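Local coordinates for cutm, flavoprotein of carbon monoxide dehydrogenase (Hydrogenophaga pseudoflava, PDB 1FFV) that probably passes electrons from carbon monoxide oxidation through its bound FAD, as the flavoprotein subunit of carbon monoxide dehydrogenase, at residues 136-141 / 159-164; 180-185 / 276-281; 73-78 / 109-114; 5-10 / 48-53. One frame throughout, in Å; residues are numbered along the deposited sequence.

Contacts 1, 3 and 4 lie in the FAD-binding domain, and contact 2 lies in the C-terminal domain on the other side of the chain's centre from contact 1. Contact 3 is the buried one. Backbone bonds join its segments, and Thr-111 at the helix start binds the FAD phosphate. Contact 1 is at the surface and mostly apolar, although Leu-161 reaches the same cofactor. Helix 112-117 ties these two together, since it starts in contact 3 and touches Leu-161. Contacts 2 and 4 are partly buried. Contact 2 packs a helix on a strand and bridges its charges through water, whereas contact 4 pairs two parallel strands. Lys-185 of contact 2 meets the flavin of FAD.

Contact 1. Residues 136-141 / 159-164; sequences FVLEGP and TLLEEN
Leu-138 sets its CG opposite the carbonyl carbon (chi1 -41°), while Leu-161 turns its CG to the side opposite its backbone N (chi1 -153°), and the two branched ends meet. Leu-138 belongs to strand 135-140 of the five-stranded antiparallel sheet in the FAD-binding domain. Residues 159-164 lie in the loop that enters strand 166-173, the sheet neighbour of 135-140. The loop passes alongside the strand and runs roughly the same way.

Only one methyl of Leu-161 does the touching. Its CD1 lies 3.6 Å from CD2 of Leu-138 and about as near to CD1 of the same residue. Leu-161 also touches FAD and Ala-117 of helix 112-117, so Leu-138 backs a residue of the cofactor pocket. An ST turn shapes the loop just before it: Leu-161 N donates to Thr-159 OG1 at 3.2 Å.

Farther along, the side chains of Pro-141 and Asn-164 cross at about a right angle. CD of the proline ring is 3.8 Å from the amide carbon CG of Asn-164. Beside it, Gly-140 CA makes a C-H...O contact of 3.6 Å with Asn-164 O.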
# COMPACT_ATOMS: atom_id res chain seq x y z
N PHE C 136 43.78 40.12 11.28
CA PHE C 136 42.70 39.45 11.97
C PHE C 136 42.67 39.73 13.47
O PHE C 136 43.68 39.59 14.15
CB PHE C 136 42.82 37.94 11.74
CG PHE C 136 43.04 37.55 10.30
CD1 PHE C 136 42.28 38.12 9.29
CD2 PHE C 136 44.03 36.63 9.96
CE1 PHE C 136 42.49 37.78 7.95
CE2 PHE C 136 44.26 36.28 8.62
CZ PHE C 136 43.49 36.86 7.62
N VAL C 137 41.50 40.10 13.98
CA VAL C 137 41.31 40.38 15.40
C VAL C 137 40.88 39.11 16.14
O VAL C 137 39.85 38.52 15.81
CB VAL C 137 40.26 41.48 15.60
CG1 VAL C 137 40.08 41.78 17.07
CG2 VAL C 137 40.68 42.73 14.86
N LEU C 138 41.67 38.69 17.12
CA LEU C 138 41.39 37.48 17.90
C LEU C 138 41.06 37.78 19.36
O LEU C 138 41.79 38.52 20.03
CB LEU C 138 42.59 36.53 17.88
CG LEU C 138 43.34 36.36 16.56
CD1 LEU C 138 44.44 35.31 16.72
CD2 LEU C 138 42.36 35.97 15.46
N GLU C 139 39.98 37.20 19.87
CA GLU C 139 39.62 37.42 21.26
C GLU C 139 39.77 36.17 22.11
O GLU C 139 39.22 35.12 21.79
CB GLU C 139 38.21 37.98 21.41
CG GLU C 139 37.99 38.53 22.81
CD GLU C 139 36.59 39.04 23.05
OE1 GLU C 139 36.14 39.95 22.33
OE2 GLU C 139 35.95 38.52 23.99
N GLY C 140 40.55 36.30 23.17
CA GLY C 140 40.76 35.19 24.08
C GLY C 140 40.34 35.62 25.47
O GLY C 140 39.71 36.66 25.62
N PRO C 141 40.65 34.83 26.50
CA PRO C 141 40.26 35.21 27.86
C PRO C 141 40.98 36.46 28.38
O PRO C 141 40.45 37.17 29.24
CB PRO C 141 40.63 33.96 28.67
CG PRO C 141 41.76 33.37 27.89
CD PRO C 141 41.29 33.51 26.48
N THR C 159 47.02 27.60 12.20
CA THR C 159 47.17 29.05 12.14
C THR C 159 47.65 29.58 13.49
O THR C 159 47.84 28.81 14.43
CB THR C 159 45.83 29.76 11.79
OG1 THR C 159 44.93 29.64 12.89
CG2 THR C 159 45.20 29.17 10.54
N LEU C 160 47.84 30.89 13.58
CA LEU C 160 48.29 31.53 14.82
C LEU C 160 47.19 31.51 15.89
O LEU C 160 47.44 31.74 17.08
CB LEU C 160 48.72 32.97 14.50
CG LEU C 160 50.19 33.39 14.63
CD1 LEU C 160 51.16 32.26 14.41
CD2 LEU C 160 50.45 34.53 13.65
N LEU C 161 45.98 31.19 15.47
CA LEU C 161 44.81 31.12 16.34
C LEU C 161 45.04 30.11 17.48
O LEU C 161 45.47 28.99 17.24
CB LEU C 161 43.60 30.71 15.51
CG LEU C 161 42.16 31.07 15.84
CD1 LEU C 161 42.01 32.50 16.31
CD2 LEU C 161 41.35 30.83 14.56
N GLU C 162 44.78 30.54 18.71
CA GLU C 162 44.93 29.69 19.88
C GLU C 162 43.60 28.97 20.13
O GLU C 162 42.53 29.48 19.77
CB GLU C 162 45.31 30.56 21.09
CG GLU C 162 46.35 29.96 22.02
CD GLU C 162 47.72 29.84 21.39
OE1 GLU C 162 48.23 30.83 20.83
OE2 GLU C 162 48.31 28.74 21.46
N GLU C 163 43.65 27.79 20.76
CA GLU C 163 42.44 27.01 21.04
C GLU C 163 41.36 27.71 21.85
O GLU C 163 40.20 27.29 21.85
CB GLU C 163 42.80 25.69 21.72
CG GLU C 163 43.56 24.72 20.85
CD GLU C 163 43.67 23.35 21.48
OE1 GLU C 163 43.99 23.27 22.70
OE2 GLU C 163 43.44 22.35 20.77
N ASN C 164 41.74 28.75 22.58
CA ASN C 164 40.77 29.49 23.38
C ASN C 164 40.44 30.86 22.79
O ASN C 164 39.95 31.74 23.49
CB ASN C 164 41.24 29.62 24.85
CG ASN C 164 42.62 30.27 24.99
OD1 ASN C 164 43.15 30.85 24.04
ND2 ASN C 164 43.19 30.19 26.18

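Contact 2. Residues 180-185 / 276-281; sequences GWAYEK and KRALNA. With FAD (flavin-adenine dinucleotide), chain J.
This is a helix laid on an antiparallel sheet in the C-terminal domain: Ala-182 and Glu-184 of strand 180-186 meet Arg-277, Ala-278 and Ala-281 of helix 264-285. The axes of the short segments approach to 6.8 Å, nearly antiparallel at 153°. Small residues permit this closeness. Ala-182 CB lies 3.4 Å from Ala-278 O and 3.9 Å from Ala-281 CB.

Glu-184 CG sits anti to the carbonyl carbon (chi1 -66°), which lays it 3.5 Å from Ala-278 N. The carboxylate does not touch the Arg-277 guanidinium, and the planes stand 72° apart. A water joins them, donating a hydrogen bond to Glu-184 OE1 at 2.9 Å and accepting one from Arg-277 NH1 at 3.0 Å. Replacing Glu-184 by an alanine would probably leave the water without this acceptor and open a gap beside Arg-277 CB. Arg-277 NE also binds Gln-273, and NH2 forms a salt bridge to an acidic side chain of another protein chain.

Next along the strand, Lys-185 carries NZ to FAD O4, 2.9 Å away, and to Asp-124. Ala-278 also rests on strand 196-205, and Leu-279 on helix 240-252. Trp-181 and Tyr-183 pack on helix 92-97, and the Trp-181 ring meets Arg-285 in a cation-pi contact.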
# COMPACT_ATOMS: atom_id res chain seq x y z
N GLY C 180 45.13 47.98 -8.93
CA GLY C 180 44.85 46.87 -9.82
C GLY C 180 44.81 45.60 -8.99
O GLY C 180 45.46 45.54 -7.93
N TRP C 181 44.09 44.59 -9.46
CA TRP C 181 43.97 43.34 -8.72
C TRP C 181 43.57 42.17 -9.61
O TRP C 181 43.19 42.35 -10.77
CB TRP C 181 42.91 43.51 -7.63
CG TRP C 181 41.65 44.14 -8.16
CD1 TRP C 181 41.39 45.48 -8.30
CD2 TRP C 181 40.51 43.45 -8.69
NE1 TRP C 181 40.17 45.67 -8.89
CE2 TRP C 181 39.60 44.44 -9.14
CE3 TRP C 181 40.17 42.10 -8.83
CZ2 TRP C 181 38.37 44.12 -9.73
CZ3 TRP C 181 38.94 41.78 -9.41
CH2 TRP C 181 38.06 42.79 -9.85
N ALA C 182 43.63 40.97 -9.04
CA ALA C 182 43.26 39.77 -9.78
C ALA C 182 43.39 38.51 -8.94
O ALA C 182 44.17 38.45 -8.00
CB ALA C 182 44.12 39.63 -11.04
N TYR C 183 42.55 37.53 -9.27
CA TYR C 183 42.60 36.21 -8.64
C TYR C 183 42.37 35.19 -9.74
O TYR C 183 41.26 35.04 -10.24
CB TYR C 183 41.53 36.02 -7.56
CG TYR C 183 41.78 34.76 -6.77
CD1 TYR C 183 43.04 34.52 -6.20
CD2 TYR C 183 40.80 33.77 -6.62
CE1 TYR C 183 43.31 33.34 -5.51
CE2 TYR C 183 41.06 32.58 -5.93
CZ TYR C 183 42.33 32.38 -5.38
OH TYR C 183 42.64 31.23 -4.69
N GLU C 184 43.46 34.57 -10.19
CA GLU C 184 43.37 33.56 -11.24
C GLU C 184 43.34 32.20 -10.56
O GLU C 184 44.28 31.83 -9.87
CB GLU C 184 44.58 33.65 -12.18
CG GLU C 184 44.65 34.93 -13.00
CD GLU C 184 43.53 35.07 -14.02
OE1 GLU C 184 43.21 34.08 -14.72
OE2 GLU C 184 42.96 36.18 -14.12
N LYS C 185 42.24 31.47 -10.76
CA LYS C 185 42.08 30.15 -10.16
C LYS C 185 41.84 29.03 -11.18
O LYS C 185 40.82 29.02 -11.89
CB LYS C 185 40.95 30.20 -9.12
CG LYS C 185 40.54 28.87 -8.51
CD LYS C 185 39.36 29.08 -7.56
CE LYS C 185 38.91 27.79 -6.90
NZ LYS C 185 37.83 28.03 -5.91
N LYS C 276 51.50 34.80 -14.04
CA LYS C 276 51.59 35.59 -15.26
C LYS C 276 50.22 36.18 -15.61
O LYS C 276 50.12 37.36 -15.93
CB LYS C 276 52.13 34.75 -16.43
CG LYS C 276 53.63 34.49 -16.34
CD LYS C 276 54.07 33.26 -17.14
CE LYS C 276 54.06 33.49 -18.65
N ARG C 277 49.17 35.36 -15.52
CA ARG C 277 47.81 35.83 -15.81
C ARG C 277 47.30 36.85 -14.78
O ARG C 277 46.62 37.81 -15.14
CB ARG C 277 46.84 34.65 -15.90
CG ARG C 277 47.09 33.75 -17.09
CD ARG C 277 46.19 32.54 -17.12
NE ARG C 277 46.39 31.79 -18.36
CZ ARG C 277 45.48 30.98 -18.91
NH1 ARG C 277 44.30 30.80 -18.34
NH2 ARG C 277 45.76 30.40 -20.08
N ALA C 278 47.62 36.63 -13.51
CA ALA C 278 47.18 37.54 -12.45
C ALA C 278 47.85 38.90 -12.58
O ALA C 278 47.18 39.94 -12.58
CB ALA C 278 47.47 36.93 -11.07
N LEU C 279 49.17 38.90 -12.73
CA LEU C 279 49.93 40.13 -12.88
C LEU C 279 49.43 40.92 -14.08
O LEU C 279 49.22 42.14 -13.99
CB LEU C 279 51.42 39.81 -13.05
CG LEU C 279 52.12 39.22 -11.82
CD1 LEU C 279 53.50 38.74 -12.19
CD2 LEU C 279 52.17 40.26 -10.71
N ASN C 280 49.19 40.22 -15.19
CA ASN C 280 48.70 40.85 -16.41
C ASN C 280 47.30 41.43 -16.26
O ASN C 280 47.02 42.54 -16.73
CB ASN C 280 48.74 39.87 -17.58
CG ASN C 280 50.10 39.82 -18.25
OD1 ASN C 280 50.78 38.80 -18.21
ND2 ASN C 280 50.50 40.93 -18.87
N ALA C 281 46.42 40.69 -15.60
CA ALA C 281 45.05 41.13 -15.39
C ALA C 281 45.03 42.28 -14.39
O ALA C 281 44.23 43.21 -14.52
CB ALA C 281 44.19 39.98 -14.88
PA FAD J . 33.45 25.78 9.63
O1A FAD J . 32.88 25.90 10.98
O2A FAD J . 33.07 24.75 8.84
O5B FAD J . 34.91 25.65 9.91
C5B FAD J . 35.59 26.63 10.67
C4B FAD J . 36.90 26.03 11.16
O4B FAD J . 37.62 27.18 11.70
C3B FAD J . 36.82 25.14 12.37
O3B FAD J . 37.99 24.50 12.73
C2B FAD J . 36.25 26.14 13.35
O2B FAD J . 36.32 25.64 14.65
C1B FAD J . 37.13 27.32 13.11
N9A FAD J . 36.49 28.62 13.09
C8A FAD J . 35.41 29.01 12.34
N7A FAD J . 35.06 30.28 12.54
C5A FAD J . 35.96 30.73 13.48
C6A FAD J . 36.12 32.03 14.11
N6A FAD J . 35.35 33.06 13.88
N1A FAD J . 37.14 32.09 15.01
C2A FAD J . 37.95 31.05 15.28
N3A FAD J . 37.89 29.83 14.75
C4A FAD J . 36.87 29.72 13.85
N1 FAD J . 36.45 27.04 0.16
C2 FAD J . 37.23 27.73 -0.66
O2 FAD J . 37.96 28.57 -0.24
N3 FAD J . 37.25 27.52 -2.06
C4 FAD J . 36.45 26.58 -2.65
O4 FAD J . 36.50 26.43 -3.85
C4X FAD J . 35.59 25.80 -1.77
N5 FAD J . 34.79 24.87 -2.29
C5X FAD J . 34.01 24.17 -1.43
C6 FAD J . 33.18 23.20 -1.98
C7 FAD J . 32.35 22.45 -1.21
C7M FAD J . 31.47 21.40 -1.85
C8 FAD J . 32.31 22.65 0.21
C8M FAD J . 31.40 21.82 1.09
C9 FAD J . 33.13 23.62 0.79
C9A FAD J . 33.97 24.38 -0.02
N10 FAD J . 34.83 25.39 0.51
C10 FAD J . 35.63 26.08 -0.33
C1' FAD J . 34.82 25.67 1.98
C2' FAD J . 34.00 26.86 2.67
O2' FAD J . 34.57 27.67 1.67
C3' FAD J . 34.64 26.32 3.93
O3' FAD J . 33.20 26.43 4.00
C4' FAD J . 34.54 27.08 5.24
O4' FAD J . 35.91 26.71 4.89
C5' FAD J . 35.04 26.62 6.61
O5' FAD J . 34.18 27.98 6.81
P FAD J . 32.92 27.82 7.66
O1P FAD J . 32.40 29.27 7.81
O2P FAD J . 31.99 26.96 7.13
O3P FAD J . 33.33 27.22 8.94
O HOH W 1 43.22 31.30 -15.62

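Contact 3. Residues 73-78 / 109-114; sequences GAMTVE and RGTIGG. With FAD (flavin-adenine dinucleotide), chain J.
Thr-111 and Met-75 cross each other at a slant, with the thioether SD of Met-75 lying 3.8 Å from the methyl CG2 of Thr-111. The other branch of Thr-111, OG1, turns to the cofactor. It stands between the backbone N and the carbonyl carbon (chi1 67°), which faces the hydroxyl to the phosphate. Thr-111 OG1 donates to FAD O1P at 2.7 Å, and Thr-111 N reaches the same oxygen at the same length. OG1 also accepts from Gly-114 N at 2.9 Å. Thr-111 is thus the N-cap of helix 112-117.

Backbone bonds hold the two segments together. Gly-113 N donates to Ala-74 O at 3.0 Å, and Ile-112 N to Thr-76 O at 3.1 Å. Glu-78 N bonds to Gly-110 O at 2.9 Å, completing a single bridge between Val-77 and Thr-111. Within the loop, Gly-73 O takes both the N and the OG1 of Thr-76.

Glu-78 CG runs past Gly-110 O, and the bend at chi2 turns the carboxylate toward a water. This water donates to Glu-78 OE1, 2.8 Å away, and to Thr-111 O, and it also bonds to FAD O2'. The other carboxylate oxygen, OE2, is held by His-125.

Gly-114 leaves room for O1P, where a side chain would collide. The phosphate oxygen therefore meets two donors of one residue at the start of a helix, and the helix end would probably help to stabilise its negative charge.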
# COMPACT_ATOMS: atom_id res chain seq x y z
N GLY C 73 32.97 41.35 9.61
CA GLY C 73 32.70 40.40 10.68
C GLY C 73 33.12 38.99 10.28
O GLY C 73 32.85 38.56 9.16
N ALA C 74 33.78 38.28 11.19
CA ALA C 74 34.24 36.92 10.90
C ALA C 74 33.13 36.02 10.38
O ALA C 74 33.39 35.12 9.56
CB ALA C 74 34.87 36.31 12.14
N MET C 75 31.90 36.25 10.84
CA MET C 75 30.76 35.45 10.42
C MET C 75 30.06 35.91 9.14
O MET C 75 28.96 35.44 8.82
CB MET C 75 29.77 35.30 11.57
CG MET C 75 30.23 34.35 12.66
SD MET C 75 30.59 32.69 12.03
CE MET C 75 29.00 32.00 12.00
N THR C 76 30.68 36.84 8.43
CA THR C 76 30.12 37.31 7.17
C THR C 76 30.13 36.12 6.21
O THR C 76 31.14 35.45 6.03
CB THR C 76 30.95 38.45 6.53
OG1 THR C 76 30.94 39.59 7.39
CG2 THR C 76 30.36 38.84 5.17
N VAL C 77 28.97 35.86 5.62
CA VAL C 77 28.80 34.77 4.69
C VAL C 77 29.37 35.15 3.31
O VAL C 77 29.35 36.33 2.93
CB VAL C 77 27.28 34.40 4.68
CG1 VAL C 77 26.71 34.36 3.28
CG2 VAL C 77 27.06 33.12 5.45
N GLU C 78 29.91 34.17 2.58
CA GLU C 78 30.51 34.43 1.26
C GLU C 78 29.68 35.28 0.29
O GLU C 78 30.22 36.19 -0.34
CB GLU C 78 30.93 33.12 0.58
CG GLU C 78 31.97 32.28 1.34
CD GLU C 78 33.37 32.92 1.39
OE1 GLU C 78 34.23 32.41 2.13
OE2 GLU C 78 33.61 33.93 0.69
N ARG C 109 26.32 29.90 3.71
CA ARG C 109 26.68 29.45 5.06
C ARG C 109 28.17 29.64 5.37
O ARG C 109 28.53 30.10 6.45
CB ARG C 109 26.29 27.99 5.25
CG ARG C 109 24.79 27.69 5.15
CD ARG C 109 23.97 28.40 6.23
NE ARG C 109 24.44 28.08 7.58
CZ ARG C 109 24.07 28.73 8.69
NH1 ARG C 109 23.22 29.74 8.63
NH2 ARG C 109 24.60 28.38 9.85
N GLY C 110 29.02 29.27 4.43
CA GLY C 110 30.45 29.41 4.62
C GLY C 110 30.80 30.86 4.88
O GLY C 110 30.32 31.77 4.19
N THR C 111 31.64 31.07 5.90
CA THR C 111 32.06 32.42 6.27
C THR C 111 33.52 32.69 5.92
O THR C 111 34.33 31.76 5.83
CB THR C 111 31.87 32.68 7.77
OG1 THR C 111 32.77 31.86 8.52
CG2 THR C 111 30.45 32.36 8.20
N ILE C 112 33.85 33.96 5.70
CA ILE C 112 35.21 34.36 5.38
C ILE C 112 36.13 33.96 6.55
O ILE C 112 37.23 33.46 6.34
CB ILE C 112 35.30 35.88 5.11
CG1 ILE C 112 36.77 36.31 4.93
CG2 ILE C 112 34.61 36.66 6.22
CD1 ILE C 112 36.94 37.73 4.40
N GLY C 113 35.64 34.17 7.77
CA GLY C 113 36.39 33.81 8.96
C GLY C 113 36.66 32.32 9.08
O GLY C 113 37.75 31.92 9.50
N GLY C 114 35.67 31.49 8.72
CA GLY C 114 35.86 30.05 8.78
C GLY C 114 36.80 29.57 7.69
O GLY C 114 37.60 28.64 7.89
PA FAD J . 33.45 25.78 9.63
O1A FAD J . 32.88 25.90 10.98
O2A FAD J . 33.07 24.75 8.84
O5B FAD J . 34.91 25.65 9.91
C5B FAD J . 35.59 26.63 10.67
C4B FAD J . 36.90 26.03 11.16
O4B FAD J . 37.62 27.18 11.70
C3B FAD J . 36.82 25.14 12.37
O3B FAD J . 37.99 24.50 12.73
C2B FAD J . 36.25 26.14 13.35
O2B FAD J . 36.32 25.64 14.65
C1B FAD J . 37.13 27.32 13.11
N9A FAD J . 36.49 28.62 13.09
C8A FAD J . 35.41 29.01 12.34
N7A FAD J . 35.06 30.28 12.54
C5A FAD J . 35.96 30.73 13.48
C6A FAD J . 36.12 32.03 14.11
N6A FAD J . 35.35 33.06 13.88
N1A FAD J . 37.14 32.09 15.01
C2A FAD J . 37.95 31.05 15.28
N3A FAD J . 37.89 29.83 14.75
C4A FAD J . 36.87 29.72 13.85
N1 FAD J . 36.45 27.04 0.16
C2 FAD J . 37.23 27.73 -0.66
O2 FAD J . 37.96 28.57 -0.24
N3 FAD J . 37.25 27.52 -2.06
C4 FAD J . 36.45 26.58 -2.65
O4 FAD J . 36.50 26.43 -3.85
C4X FAD J . 35.59 25.80 -1.77
N5 FAD J . 34.79 24.87 -2.29
C5X FAD J . 34.01 24.17 -1.43
C6 FAD J . 33.18 23.20 -1.98
C7 FAD J . 32.35 22.45 -1.21
C7M FAD J . 31.47 21.40 -1.85
C8 FAD J . 32.31 22.65 0.21
C8M FAD J . 31.40 21.82 1.09
C9 FAD J . 33.13 23.62 0.79
C9A FAD J . 33.97 24.38 -0.02
N10 FAD J . 34.83 25.39 0.51
C10 FAD J . 35.63 26.08 -0.33
C1' FAD J . 34.82 25.67 1.98
C2' FAD J . 34.00 26.86 2.67
O2' FAD J . 34.57 27.67 1.67
C3' FAD J . 34.64 26.32 3.93
O3' FAD J . 33.20 26.43 4.00
C4' FAD J . 34.54 27.08 5.24
O4' FAD J . 35.91 26.71 4.89
C5' FAD J . 35.04 26.62 6.61
O5' FAD J . 34.18 27.98 6.81
P FAD J . 32.92 27.82 7.66
O1P FAD J . 32.40 29.27 7.81
O2P FAD J . 31.99 26.96 7.13
O3P FAD J . 33.33 27.22 8.94
O HOH W 2 33.45 30.03 3.39

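Contact 4. Residues 5-10 / 48-53; sequences RFEYHA and PEHLID
Phe-6 has the methyl CD1 of Leu-51 over one face, 3.7 Å from the ring centroid, a CH-pi contact offset toward the rim. The Tyr-8 ring is met at its edge by the Asp-53 carboxylate. The rings of His-9 and His-50 meet rim to rim, neither over the other's face. Their nitrogens, His-9 NE2 and His-50 ND1, are 2.8 Å apart in a nearly straight hydrogen bond (176°). Glu-7 OE1 lies at another edge of His-50, 3.2 Å from CE1.

Tyr-8 places its CG opposite the backbone N (chi1 177°), which brings the ring's OH to Asp-53. This OH donates to Asp-53 OD2 at 2.6 Å, on the anti side and 23° out of the carboxylate plane. OD2 has a further partner, a polar side chain of another protein chain. A phenylalanine in place of Tyr-8 would probably cost OD2 one partner, leaving the carboxylate to Asn-55 N at OD1 and the other chain.

Strands 7-9 and 50-53 are parallel neighbours in a three-stranded sheet. Glu-7 N donates to Glu-49 O and Leu-51 N to Glu-7 O, and His-9 binds Leu-51 O and Asp-53 N. Helix 14-24 packs on His-9, His-50 and Ile-52.

The histidine bond needs one N-H and one lone pair; either ring could be the donor. The nearby Glu-7 carboxylate would probably favour positive charge on His-50.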
# COMPACT_ATOMS: atom_id res chain seq x y z
N ARG C 5 28.12 11.55 17.99
CA ARG C 5 27.36 12.30 18.99
C ARG C 5 28.20 13.41 19.63
O ARG C 5 29.40 13.24 19.82
CB ARG C 5 26.78 11.35 20.05
CG ARG C 5 25.36 10.92 19.75
CD ARG C 5 24.96 9.60 20.38
NE ARG C 5 25.18 9.56 21.83
CZ ARG C 5 25.45 8.44 22.51
NH1 ARG C 5 25.51 7.27 21.87
NH2 ARG C 5 25.73 8.50 23.81
N PHE C 6 27.57 14.55 19.91
CA PHE C 6 28.24 15.69 20.53
C PHE C 6 27.25 16.61 21.25
O PHE C 6 26.05 16.58 20.97
CB PHE C 6 29.01 16.51 19.48
CG PHE C 6 28.14 17.08 18.38
CD1 PHE C 6 27.45 18.27 18.56
CD2 PHE C 6 28.02 16.41 17.17
CE1 PHE C 6 26.65 18.78 17.54
CE2 PHE C 6 27.23 16.93 16.14
CZ PHE C 6 26.54 18.11 16.33
N GLU C 7 27.76 17.40 22.20
CA GLU C 7 26.93 18.36 22.93
C GLU C 7 26.92 19.67 22.14
O GLU C 7 27.92 20.03 21.52
CB GLU C 7 27.47 18.60 24.34
CG GLU C 7 26.81 17.74 25.44
CD GLU C 7 26.44 18.56 26.69
OE1 GLU C 7 27.36 19.06 27.39
OE2 GLU C 7 25.22 18.72 26.96
N TYR C 8 25.80 20.36 22.16
CA TYR C 8 25.65 21.61 21.41
C TYR C 8 25.52 22.83 22.32
O TYR C 8 24.82 22.79 23.34
CB TYR C 8 24.45 21.49 20.47
CG TYR C 8 24.12 22.73 19.66
CD1 TYR C 8 24.78 23.01 18.46
CD2 TYR C 8 23.10 23.59 20.06
CE1 TYR C 8 24.43 24.12 17.69
CE2 TYR C 8 22.74 24.69 19.30
CZ TYR C 8 23.40 24.95 18.12
OH TYR C 8 23.02 26.04 17.37
N HIS C 9 26.20 23.91 21.94
CA HIS C 9 26.17 25.16 22.69
C HIS C 9 25.98 26.32 21.71
O HIS C 9 26.59 26.33 20.64
CB HIS C 9 27.49 25.38 23.45
CG HIS C 9 27.92 24.20 24.27
ND1 HIS C 9 27.58 24.05 25.60
CD2 HIS C 9 28.70 23.13 23.96
CE1 HIS C 9 28.13 22.94 26.07
NE2 HIS C 9 28.81 22.37 25.10
N ALA C 10 25.15 27.29 22.08
CA ALA C 10 24.90 28.45 21.21
C ALA C 10 24.97 29.77 21.99
O ALA C 10 23.95 30.42 22.23
CB ALA C 10 23.56 28.31 20.49
N PRO C 48 34.79 16.06 17.59
CA PRO C 48 34.75 16.85 18.82
C PRO C 48 33.52 16.49 19.66
O PRO C 48 32.44 16.21 19.11
CB PRO C 48 34.70 18.29 18.30
CG PRO C 48 33.98 18.15 17.00
CD PRO C 48 34.59 16.92 16.41
N GLU C 49 33.69 16.44 20.97
CA GLU C 49 32.58 16.11 21.85
C GLU C 49 31.64 17.30 22.10
O GLU C 49 30.50 17.12 22.52
CB GLU C 49 33.10 15.49 23.15
CG GLU C 49 33.75 14.12 22.89
CD GLU C 49 34.47 13.52 24.09
OE1 GLU C 49 34.99 12.38 23.95
OE2 GLU C 49 34.54 14.16 25.16
N HIS C 50 32.11 18.49 21.77
CA HIS C 50 31.33 19.71 21.95
C HIS C 50 31.45 20.66 20.76
O HIS C 50 32.56 20.90 20.27
CB HIS C 50 31.79 20.46 23.21
CG HIS C 50 31.50 19.75 24.49
ND1 HIS C 50 30.36 19.99 25.23
CD2 HIS C 50 32.20 18.81 25.17
CE1 HIS C 50 30.38 19.23 26.31
NE2 HIS C 50 31.48 18.50 26.30
N LEU C 51 30.32 21.17 20.30
CA LEU C 51 30.32 22.13 19.21
C LEU C 51 29.76 23.44 19.73
O LEU C 51 28.66 23.49 20.29
CB LEU C 51 29.49 21.65 18.02
CG LEU C 51 30.11 20.57 17.13
CD1 LEU C 51 29.25 20.38 15.88
CD2 LEU C 51 31.52 20.97 16.75
N ILE C 52 30.56 24.50 19.61
CA ILE C 52 30.14 25.81 20.07
C ILE C 52 29.74 26.62 18.85
O ILE C 52 30.58 27.10 18.10
CB ILE C 52 31.26 26.54 20.83
CG1 ILE C 52 31.68 25.71 22.03
CG2 ILE C 52 30.79 27.93 21.27
CD1 ILE C 52 33.00 26.13 22.60
N ASP C 53 28.43 26.73 18.66
CA ASP C 53 27.87 27.47 17.54
C ASP C 53 27.99 28.98 17.77
O ASP C 53 27.47 29.52 18.75
CB ASP C 53 26.39 27.08 17.37
CG ASP C 53 25.79 27.56 16.06
OD1 ASP C 53 26.36 28.46 15.39
OD2 ASP C 53 24.73 27.04 15.69